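Local coordinates for probable chemoreceptor (Methyl-accepting chemotaxis) transmembrane protein (Rhizobium meliloti, PDB 6D8V) that probably senses quaternary ammonium compounds through its periplasmic double-Cache domain, as the ligand-binding part of a transmembrane chemotaxis receptor, at residues M36-A45 and P157-S168; F187-Q197 and A259-P268. All blocks are in the same frame, centred on the assembly; numbering follows the deposited sequence.

Contact 1: M36-A45 and P157-S168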
loop_
_atom_site.group_PDB
_atom_site.type_symbol
_atom_site.label_atom_id
_atom_site.label_comp_id
_atom_site.label_asym_id
_atom_site.label_seq_id
_atom_site.Cartn_x
_atom_site.Cartn_y
_atom_site.Cartn_z
ATOM N N MET A 36 -0.690 -3.246 -15.898
ATOM C CA MET A 36 0.247 -2.233 -16.375
ATOM C C MET A 36 1.639 -2.819 -16.580
ATOM O O MET A 36 2.284 -2.567 -17.605
ATOM C CB MET A 36 0.295 -1.057 -15.399
ATOM C CG MET A 36 1.174 0.083 -15.877
ATOM S SD MET A 36 0.459 0.932 -17.295
ATOM C CE MET A 36 -1.000 1.651 -16.544
ATOM N N SER A 37 2.122 -3.602 -15.613
ATOM C CA SER A 37 3.385 -4.309 -15.787
ATOM C C SER A 37 3.409 -5.087 -17.095
ATOM O O SER A 37 4.456 -5.177 -17.747
ATOM C CB SER A 37 3.619 -5.248 -14.603
ATOM O OG SER A 37 4.675 -6.155 -14.870
ATOM N N GLY A 38 2.267 -5.653 -17.493
ATOM C CA GLY A 38 2.215 -6.401 -18.737
ATOM C C GLY A 38 2.344 -5.510 -19.957
ATOM O O GLY A 38 3.184 -5.751 -20.829
ATOM N N VAL A 39 1.510 -4.467 -20.042
ATOM C CA VAL A 39 1.537 -3.619 -21.234
ATOM C C VAL A 39 2.876 -2.907 -21.361
ATOM O O VAL A 39 3.353 -2.655 -22.477
ATOM C CB VAL A 39 0.367 -2.612 -21.242
ATOM C CG1 VAL A 39 -0.631 -2.933 -20.149
ATOM C CG2 VAL A 39 0.881 -1.188 -21.119
ATOM N N LEU A 40 3.516 -2.584 -20.233
ATOM C CA LEU A 40 4.863 -2.026 -20.302
ATOM C C LEU A 40 5.865 -3.071 -20.789
ATOM O O LEU A 40 6.769 -2.755 -21.573
ATOM C CB LEU A 40 5.276 -1.461 -18.942
ATOM C CG LEU A 40 4.560 -0.186 -18.492
ATOM C CD1 LEU A 40 5.054 0.286 -17.115
ATOM C CD2 LEU A 40 4.696 0.929 -19.528
ATOM N N GLY A 41 5.709 -4.321 -20.355
ATOM C CA GLY A 41 6.559 -5.407 -20.806
ATOM C C GLY A 41 6.340 -5.796 -22.256
ATOM O O GLY A 41 7.287 -5.796 -23.047
ATOM N N ARG A 42 5.102 -6.140 -22.622
ATOM C CA ARG A 42 4.818 -6.461 -24.019
ATOM C C ARG A 42 5.153 -5.282 -24.928
ATOM O O ARG A 42 5.706 -5.467 -26.017
ATOM C CB ARG A 42 3.351 -6.887 -24.194
ATOM C CG ARG A 42 3.053 -8.385 -23.962
ATOM C CD ARG A 42 1.904 -8.927 -24.864
ATOM N NE ARG A 42 2.385 -9.675 -26.037
ATOM C CZ ARG A 42 2.768 -10.952 -26.010
ATOM N NH1 ARG A 42 2.731 -11.626 -24.868
ATOM N NH2 ARG A 42 3.197 -11.557 -27.117
ATOM N N GLY A 43 4.819 -4.059 -24.504
ATOM C CA GLY A 43 5.189 -2.887 -25.283
ATOM C C GLY A 43 6.678 -2.759 -25.505
ATOM O O GLY A 43 7.107 -2.147 -26.495
ATOM N N HIS A 44 7.474 -3.328 -24.601
ATOM C CA HIS A 44 8.916 -3.376 -24.778
ATOM C C HIS A 44 9.313 -4.527 -25.695
ATOM O O HIS A 44 10.115 -4.346 -26.619
ATOM C CB HIS A 44 9.591 -3.504 -23.412
ATOM C CG HIS A 44 11.087 -3.457 -23.464
ATOM N ND1 HIS A 44 11.852 -4.520 -23.892
ATOM C CD2 HIS A 44 11.961 -2.484 -23.112
ATOM C CE1 HIS A 44 13.132 -4.200 -23.814
ATOM N NE2 HIS A 44 13.225 -2.970 -23.343
ATOM N N ALA A 45 8.742 -5.712 -25.466
ATOM C CA ALA A 45 9.086 -6.872 -26.281
ATOM C C ALA A 45 8.933 -6.579 -27.771
ATOM O O ALA A 45 9.798 -6.944 -28.574
ATOM C CB ALA A 45 8.225 -8.072 -25.883
ATOM N N PRO A 157 6.807 -7.201 -11.115
ATOM C CA PRO A 157 7.924 -7.229 -12.066
ATOM C C PRO A 157 7.434 -6.977 -13.480
ATOM O O PRO A 157 6.389 -7.487 -13.894
ATOM C CB PRO A 157 8.490 -8.647 -11.915
ATOM C CG PRO A 157 7.918 -9.172 -10.628
ATOM C CD PRO A 157 6.589 -8.504 -10.468
ATOM N N VAL A 158 8.191 -6.171 -14.217
ATOM C CA VAL A 158 7.933 -5.916 -15.629
ATOM C C VAL A 158 8.865 -6.810 -16.438
ATOM O O VAL A 158 10.090 -6.742 -16.281
ATOM C CB VAL A 158 8.136 -4.433 -15.981
ATOM C CG1 VAL A 158 7.955 -4.213 -17.472
ATOM C CG2 VAL A 158 7.166 -3.567 -15.207
ATOM N N MET A 159 8.288 -7.645 -17.306
ATOM C CA MET A 159 9.042 -8.629 -18.071
ATOM C C MET A 159 9.027 -8.289 -19.555
ATOM O O MET A 159 8.027 -7.792 -20.081
ATOM C CB MET A 159 8.478 -10.035 -17.863
ATOM C CG MET A 159 8.372 -10.462 -16.415
ATOM S SD MET A 159 9.967 -10.747 -15.631
ATOM C CE MET A 159 10.640 -12.010 -16.707
ATOM N N SER A 160 10.143 -8.569 -20.231
ATOM C CA SER A 160 10.265 -8.307 -21.665
ATOM C C SER A 160 11.015 -9.485 -22.284
ATOM O O SER A 160 12.247 -9.540 -22.244
ATOM C CB SER A 160 10.962 -6.981 -21.929
ATOM O OG SER A 160 10.939 -6.675 -23.308
ATOM N N ASN A 161 10.259 -10.428 -22.851
ATOM C CA ASN A 161 10.821 -11.632 -23.463
ATOM C C ASN A 161 11.587 -12.475 -22.442
ATOM O O ASN A 161 12.743 -12.846 -22.650
ATOM C CB ASN A 161 11.716 -11.285 -24.657
ATOM C CG ASN A 161 10.969 -11.320 -25.981
ATOM O OD1 ASN A 161 10.934 -10.328 -26.707
ATOM N ND2 ASN A 161 10.365 -12.466 -26.299
ATOM N N GLY A 162 10.930 -12.778 -21.325
ATOM C CA GLY A 162 11.475 -13.689 -20.337
ATOM C C GLY A 162 12.602 -13.154 -19.475
ATOM O O GLY A 162 13.114 -13.898 -18.631
ATOM N N ARG A 163 13.017 -11.902 -19.653
ATOM C CA ARG A 163 14.021 -11.275 -18.801
ATOM C C ARG A 163 13.436 -9.991 -18.235
ATOM O O ARG A 163 12.921 -9.158 -18.990
ATOM C CB ARG A 163 15.311 -10.985 -19.580
ATOM C CG ARG A 163 15.889 -12.200 -20.303
ATOM C CD ARG A 163 16.724 -13.079 -19.376
ATOM N NE ARG A 163 16.692 -14.486 -19.773
ATOM C CZ ARG A 163 17.615 -15.382 -19.436
ATOM N NH1 ARG A 163 18.662 -15.017 -18.704
ATOM N NH2 ARG A 163 17.500 -16.642 -19.838
ATOM N N MET A 164 13.499 -9.834 -16.912
ATOM C CA MET A 164 12.869 -8.679 -16.287
ATOM C C MET A 164 13.698 -7.429 -16.547
ATOM O O MET A 164 14.930 -7.466 -16.540
ATOM C CB MET A 164 12.673 -8.904 -14.782
ATOM C CG MET A 164 13.777 -8.348 -13.893
ATOM S SD MET A 164 13.307 -8.200 -12.146
ATOM C CE MET A 164 11.979 -7.001 -12.233
ATOM N N ILE A 165 13.004 -6.320 -16.801
ATOM C CA ILE A 165 13.634 -5.052 -17.150
ATOM C C ILE A 165 13.319 -3.946 -16.154
ATOM O O ILE A 165 13.752 -2.806 -16.359
ATOM C CB ILE A 165 13.245 -4.606 -18.574
ATOM C CG1 ILE A 165 11.734 -4.378 -18.660
ATOM C CG2 ILE A 165 13.718 -5.623 -19.606
ATOM C CD1 ILE A 165 11.262 -3.889 -20.019
ATOM N N GLY A 166 12.583 -4.238 -15.092
ATOM C CA GLY A 166 12.280 -3.237 -14.094
ATOM C C GLY A 166 11.043 -3.622 -13.301
ATOM O O GLY A 166 10.523 -4.732 -13.424
ATOM N N VAL A 167 10.583 -2.666 -12.499
ATOM C CA VAL A 167 9.449 -2.860 -11.605
ATOM C C VAL A 167 8.459 -1.725 -11.818
ATOM O O VAL A 167 8.850 -0.555 -11.834
ATOM C CB VAL A 167 9.892 -2.906 -10.129
ATOM C CG1 VAL A 167 8.676 -2.985 -9.216
ATOM C CG2 VAL A 167 10.846 -4.065 -9.881
ATOM N N SER A 168 7.183 -2.066 -11.963
ATOM C CA SER A 168 6.090 -1.104 -11.954
ATOM C C SER A 168 5.208 -1.333 -10.730
ATOM O O SER A 168 5.112 -2.444 -10.200
ATOM C CB SER A 168 5.253 -1.220 -13.231
ATOM O OG SER A 168 4.011 -0.549 -13.083
#
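Ser37 and His44 on helix 36-45 each make a side-chain hydrogen bond to the hairpin 157-168, with Pro157 and Ser160 respectively. The hydroxyl of Ser37 donates to the backbone O of Pro157, with OG anti to the backbone N (chi1 167°), a setting that carries the hydroxyl from the helix to the strand carbonyl. About two helical turns on, at His44, the OG of Ser160 lies at the ring edge, near its plane, and is hydrogen-bonded to ND1, with either atom as possible donor. Both bonds are modelled very short, which at 2.80 Å resolution says little about their strength. NE2 of the same imidazole makes a weak bond to Ala79 O.

Van der Waals contacts lie between and beside these bonds. CG1 of Val158 makes an apolar contact with CB of Leu40 at 4.1 Å and sits 3.7 Å from the backbone N of Gly41, while its other methyl, CG2, comes against Ser37. Ile165 meets His44 from the opposite direction: its CD1 stands over one ring face in a CH-pi contact, 3.7 Å from the ring centroid and offset toward the rim. On the surface, Ala45 CB touches Asn161 OD1 at 3.6 Å.

The helix runs 24° from the direction of strand 157-160, with the axes 6.4 Å apart. This packing of the end of a long N-terminal helix on an antiparallel hairpin is consistent with the first, probably membrane-distal, module of a double-Cache (dCache) sensor domain.

Contact 2: F187-Q197 and A259-P268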
loop_
_atom_site.group_PDB
_atom_site.type_symbol
_atom_site.label_atom_id
_atom_site.label_comp_id
_atom_site.label_asym_id
_atom_site.label_seq_id
_atom_site.Cartn_x
_atom_site.Cartn_y
_atom_site.Cartn_z
ATOM N N PHE A 187 -17.742 2.034 14.982
ATOM C CA PHE A 187 -18.717 1.300 15.802
ATOM C C PHE A 187 -19.794 2.196 16.446
ATOM O O PHE A 187 -20.763 1.742 17.063
ATOM C CB PHE A 187 -18.003 0.421 16.816
ATOM C CG PHE A 187 -18.894 -0.541 17.552
ATOM C CD1 PHE A 187 -18.939 -1.879 17.204
ATOM C CD2 PHE A 187 -19.638 -0.147 18.623
ATOM C CE1 PHE A 187 -19.734 -2.791 17.887
ATOM C CE2 PHE A 187 -20.443 -1.048 19.309
ATOM C CZ PHE A 187 -20.483 -2.370 18.950
ATOM N N GLY A 188 -19.578 3.494 16.348
ATOM C CA GLY A 188 -20.503 4.485 16.865
ATOM C C GLY A 188 -19.925 4.611 18.217
ATOM O O GLY A 188 -20.161 3.771 19.044
ATOM N N SER A 189 -19.124 5.618 18.410
ATOM C CA SER A 189 -18.291 5.654 19.549
ATOM C C SER A 189 -17.361 4.500 19.457
ATOM O O SER A 189 -16.963 4.000 20.466
ATOM C CB SER A 189 -19.150 5.554 20.798
ATOM O OG SER A 189 -18.607 4.736 21.820
ATOM N N GLY A 190 -17.035 4.071 18.265
ATOM C CA GLY A 190 -16.132 2.971 18.111
ATOM C C GLY A 190 -15.208 3.475 17.108
ATOM O O GLY A 190 -15.614 4.222 16.324
ATOM N N ARG A 191 -13.967 3.100 17.176
ATOM C CA ARG A 191 -12.962 3.465 16.189
ATOM C C ARG A 191 -12.386 2.202 15.566
ATOM O O ARG A 191 -12.260 1.172 16.235
ATOM C CB ARG A 191 -11.852 4.327 16.833
ATOM C CG ARG A 191 -12.369 5.598 17.519
ATOM C CD ARG A 191 -12.802 6.650 16.496
ATOM N NE ARG A 191 -14.085 7.264 16.840
ATOM C CZ ARG A 191 -14.232 8.460 17.410
ATOM N NH1 ARG A 191 -13.171 9.202 17.706
ATOM N NH2 ARG A 191 -15.451 8.915 17.679
ATOM N N VAL A 192 -12.062 2.268 14.284
ATOM C CA VAL A 192 -11.388 1.157 13.629
ATOM C C VAL A 192 -10.051 1.670 13.109
ATOM O O VAL A 192 -9.934 2.800 12.621
ATOM C CB VAL A 192 -12.233 0.496 12.501
ATOM C CG1 VAL A 192 -13.729 0.542 12.838
ATOM C CG2 VAL A 192 -11.941 1.098 11.125
ATOM N N TYR A 193 -9.030 0.834 13.248
ATOM C CA TYR A 193 -7.680 1.146 12.816
ATOM C C TYR A 193 -7.181 -0.027 11.981
ATOM O O TYR A 193 -7.933 -0.954 11.672
ATOM C CB TYR A 193 -6.790 1.456 14.024
ATOM C CG TYR A 193 -7.308 2.639 14.804
ATOM C CD1 TYR A 193 -7.325 3.903 14.235
ATOM C CD2 TYR A 193 -7.813 2.495 16.092
ATOM C CE1 TYR A 193 -7.807 4.990 14.927
ATOM C CE2 TYR A 193 -8.299 3.591 16.793
ATOM C CZ TYR A 193 -8.296 4.838 16.202
ATOM O OH TYR A 193 -8.769 5.950 16.878
ATOM N N LEU A 194 -5.909 0.010 11.601
ATOM C CA LEU A 194 -5.384 -0.949 10.636
ATOM C C LEU A 194 -3.880 -1.094 10.815
ATOM O O LEU A 194 -3.157 -0.089 10.819
ATOM C CB LEU A 194 -5.707 -0.497 9.213
ATOM C CG LEU A 194 -5.485 -1.513 8.092
ATOM C CD1 LEU A 194 -6.530 -2.628 8.157
ATOM C CD2 LEU A 194 -5.531 -0.795 6.757
ATOM N N LEU A 195 -3.421 -2.340 10.959
ATOM C CA LEU A 195 -2.011 -2.674 11.111
ATOM C C LEU A 195 -1.503 -3.384 9.865
ATOM O O LEU A 195 -2.262 -4.040 9.147
ATOM C CB LEU A 195 -1.769 -3.564 12.339
ATOM C CG LEU A 195 -1.907 -2.888 13.700
ATOM C CD1 LEU A 195 -1.383 -3.767 14.825
ATOM C CD2 LEU A 195 -1.177 -1.558 13.669
ATOM N N SER A 196 -0.199 -3.256 9.620
ATOM C CA SER A 196 0.415 -3.814 8.424
ATOM C C SER A 196 0.817 -5.272 8.640
ATOM O O SER A 196 0.520 -5.889 9.667
ATOM C CB SER A 196 1.633 -2.996 8.009
ATOM O OG SER A 196 2.750 -3.311 8.828
ATOM N N GLN A 197 1.533 -5.813 7.651
ATOM C CA GLN A 197 2.016 -7.190 7.678
ATOM C C GLN A 197 2.843 -7.499 8.923
ATOM O O GLN A 197 2.879 -8.651 9.376
ATOM C CB GLN A 197 2.856 -7.440 6.429
ATOM C CG GLN A 197 2.236 -6.909 5.145
ATOM C CD GLN A 197 2.733 -5.530 4.756
ATOM O OE1 GLN A 197 2.079 -4.521 5.034
ATOM N NE2 GLN A 197 3.885 -5.479 4.087
ATOM N N ALA A 259 0.433 -11.156 1.513
ATOM C CA ALA A 259 0.529 -10.449 2.781
ATOM C C ALA A 259 -0.844 -10.429 3.433
ATOM O O ALA A 259 -1.860 -10.694 2.788
ATOM C CB ALA A 259 1.050 -9.020 2.607
ATOM N N GLN A 260 -0.860 -10.120 4.723
ATOM C CA GLN A 260 -2.098 -9.920 5.452
ATOM C C GLN A 260 -1.989 -8.651 6.285
ATOM O O GLN A 260 -0.895 -8.197 6.630
ATOM C CB GLN A 260 -2.422 -11.111 6.349
ATOM C CG GLN A 260 -1.340 -11.444 7.348
ATOM C CD GLN A 260 -1.792 -12.485 8.339
ATOM O OE1 GLN A 260 -2.857 -13.080 8.180
ATOM N NE2 GLN A 260 -0.993 -12.707 9.375
ATOM N N TRP A 261 -3.146 -8.081 6.601
ATOM C CA TRP A 261 -3.242 -6.914 7.461
ATOM C C TRP A 261 -4.145 -7.210 8.651
ATOM O O TRP A 261 -4.933 -8.160 8.644
ATOM C CB TRP A 261 -3.789 -5.706 6.705
ATOM C CG TRP A 261 -2.819 -5.100 5.745
ATOM C CD1 TRP A 261 -1.514 -5.452 5.555
ATOM C CD2 TRP A 261 -3.079 -4.024 4.842
ATOM N NE1 TRP A 261 -0.945 -4.657 4.585
ATOM C CE2 TRP A 261 -1.889 -3.775 4.131
ATOM C CE3 TRP A 261 -4.210 -3.250 4.561
ATOM C CZ2 TRP A 261 -1.795 -2.787 3.159
ATOM C CZ3 TRP A 261 -4.116 -2.266 3.595
ATOM C CH2 TRP A 261 -2.915 -2.041 2.909
ATOM N N LEU A 262 -4.033 -6.371 9.675
ATOM C CA LEU A 262 -4.896 -6.427 10.845
ATOM C C LEU A 262 -5.876 -5.265 10.799
ATOM O O LEU A 262 -5.476 -4.104 10.665
ATOM C CB LEU A 262 -4.099 -6.357 12.153
ATOM C CG LEU A 262 -3.187 -7.511 12.502
ATOM C CD1 LEU A 262 -3.872 -8.823 12.160
ATOM C CD2 LEU A 262 -1.873 -7.369 11.763
ATOM N N VAL A 263 -7.148 -5.582 10.908
ATOM C CA VAL A 263 -8.149 -4.610 11.299
ATOM C C VAL A 263 -8.159 -4.574 12.818
ATOM O O VAL A 263 -8.138 -5.620 13.476
ATOM C CB VAL A 263 -9.530 -4.983 10.733
ATOM C CG1 VAL A 263 -10.586 -4.026 11.221
ATOM C CG2 VAL A 263 -9.490 -4.991 9.215
ATOM N N LEU A 264 -8.128 -3.378 13.374
ATOM C CA LEU A 264 -8.326 -3.175 14.797
ATOM C C LEU A 264 -9.651 -2.460 14.964
ATOM O O LEU A 264 -9.899 -1.437 14.317
ATOM C CB LEU A 264 -7.210 -2.335 15.421
ATOM C CG LEU A 264 -5.760 -2.731 15.185
ATOM C CD1 LEU A 264 -4.868 -1.765 15.945
ATOM C CD2 LEU A 264 -5.515 -4.163 15.624
ATOM N N VAL A 265 -10.494 -2.988 15.827
ATOM C CA VAL A 265 -11.801 -2.407 16.074
ATOM C C VAL A 265 -11.889 -2.160 17.570
ATOM O O VAL A 265 -11.747 -3.092 18.373
ATOM C CB VAL A 265 -12.932 -3.310 15.548
ATOM C CG1 VAL A 265 -12.587 -4.774 15.800
ATOM C CG2 VAL A 265 -14.271 -2.915 16.151
ATOM N N ASP A 266 -12.065 -0.898 17.940
ATOM C CA ASP A 266 -12.062 -0.480 19.330
ATOM C C ASP A 266 -13.499 -0.242 19.761
ATOM O O ASP A 266 -14.216 0.547 19.134
ATOM C CB ASP A 266 -11.217 0.782 19.511
ATOM C CG ASP A 266 -9.712 0.511 19.399
ATOM O OD1 ASP A 266 -9.313 -0.673 19.377
ATOM O OD2 ASP A 266 -8.921 1.478 19.340
ATOM N N VAL A 267 -13.918 -0.944 20.809
ATOM C CA VAL A 267 -15.281 -0.854 21.316
ATOM C C VAL A 267 -15.216 -0.388 22.765
ATOM O O VAL A 267 -14.600 -1.050 23.600
ATOM C CB VAL A 267 -16.031 -2.194 21.207
ATOM C CG1 VAL A 267 -17.508 -2.007 21.521
ATOM C CG2 VAL A 267 -15.852 -2.789 19.806
ATOM N N PRO A 268 -15.799 0.761 23.100
ATOM C CA PRO A 268 -15.767 1.234 24.487
ATOM C C PRO A 268 -16.810 0.548 25.357
ATOM O O PRO A 268 -17.882 0.140 24.900
ATOM C CB PRO A 268 -16.067 2.731 24.348
ATOM C CG PRO A 268 -16.885 2.830 23.096
ATOM C CD PRO A 268 -16.443 1.723 22.188
#
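Strands 191-195 and 259-268 pair antiparallel as an edge and its inner neighbour in the four-stranded sheet of what is probably the second, membrane-proximal Cache module. Six backbone hydrogen bonds, two at each of the pairs Arg191-Asp266, Tyr193-Leu264 and Leu195-Leu262, hold the register; Val192-Val265 and Leu194-Val263 are the non-hydrogen-bonded pairs between them. The side chains fall alternately on two faces.

On the face of Val192, Leu194, Val263 and Val265, Leu194 is the chief bump, and its methyls fit between Val263 and Trp261. Its CG lies anti to the backbone N (chi1 -168°), which spreads the two methyls over the neighbouring strand: CD1 reaches CG2 of Val263 at 3.9 Å, and CD2 meets CE3 of Trp261 at 3.5 Å. Leu177 of helix 174-183 touches both Leu194 and the indole, and Ile22 of helix 2-45 also packs on Trp261. An alanine in place of Trp261 would probably open a gap beside Leu194 CD2 and leave the side-chain carbonyl of Gln197 without its indole donor.

On the face of Tyr193, Leu195, Leu262 and Leu264, the Leu195 side chain sits between Leu262 and Leu264. Its CB abuts CB of Leu262 at 3.6 Å, while its CG leans on CD1 of Leu264 at 3.9 Å. Farther along, Asp266 OD2 lies at the edge of the Tyr193 ring, in its plane, with the carboxylate turned 64° from the ring; the charge is matched by a salt bridge to Arg247.

Past Gln197 CG, which rests against Ala259 CB, the amide lies alongside the indole, their planes 38° apart, and OE1 accepts a hydrogen bond from Trp261 NE1 at 3.1 Å, the donor standing above the Gln197 carbonyl plane.

Contact 1 and contact 2 lie on opposite sides of the chain's centre, their own centres 37 Å apart and their nearest atoms about 14 Å apart, and they follow one another along the chain. The long helix 2-45 connects them: its end supplies one half of contact 1, whereas the earlier residues Ala11 and Val7 touch Val265 and Val267 of contact 2. The bound 1,1-dimethyl-prolinium lies in what is probably the same module as the hairpin of contact 1, with the Ser168 side chain about 10 Å from it. Ser168 is hydrogen-bonded to a pocket residue, Trp72, which makes contact 1 a second-shell neighbour of the ligand site.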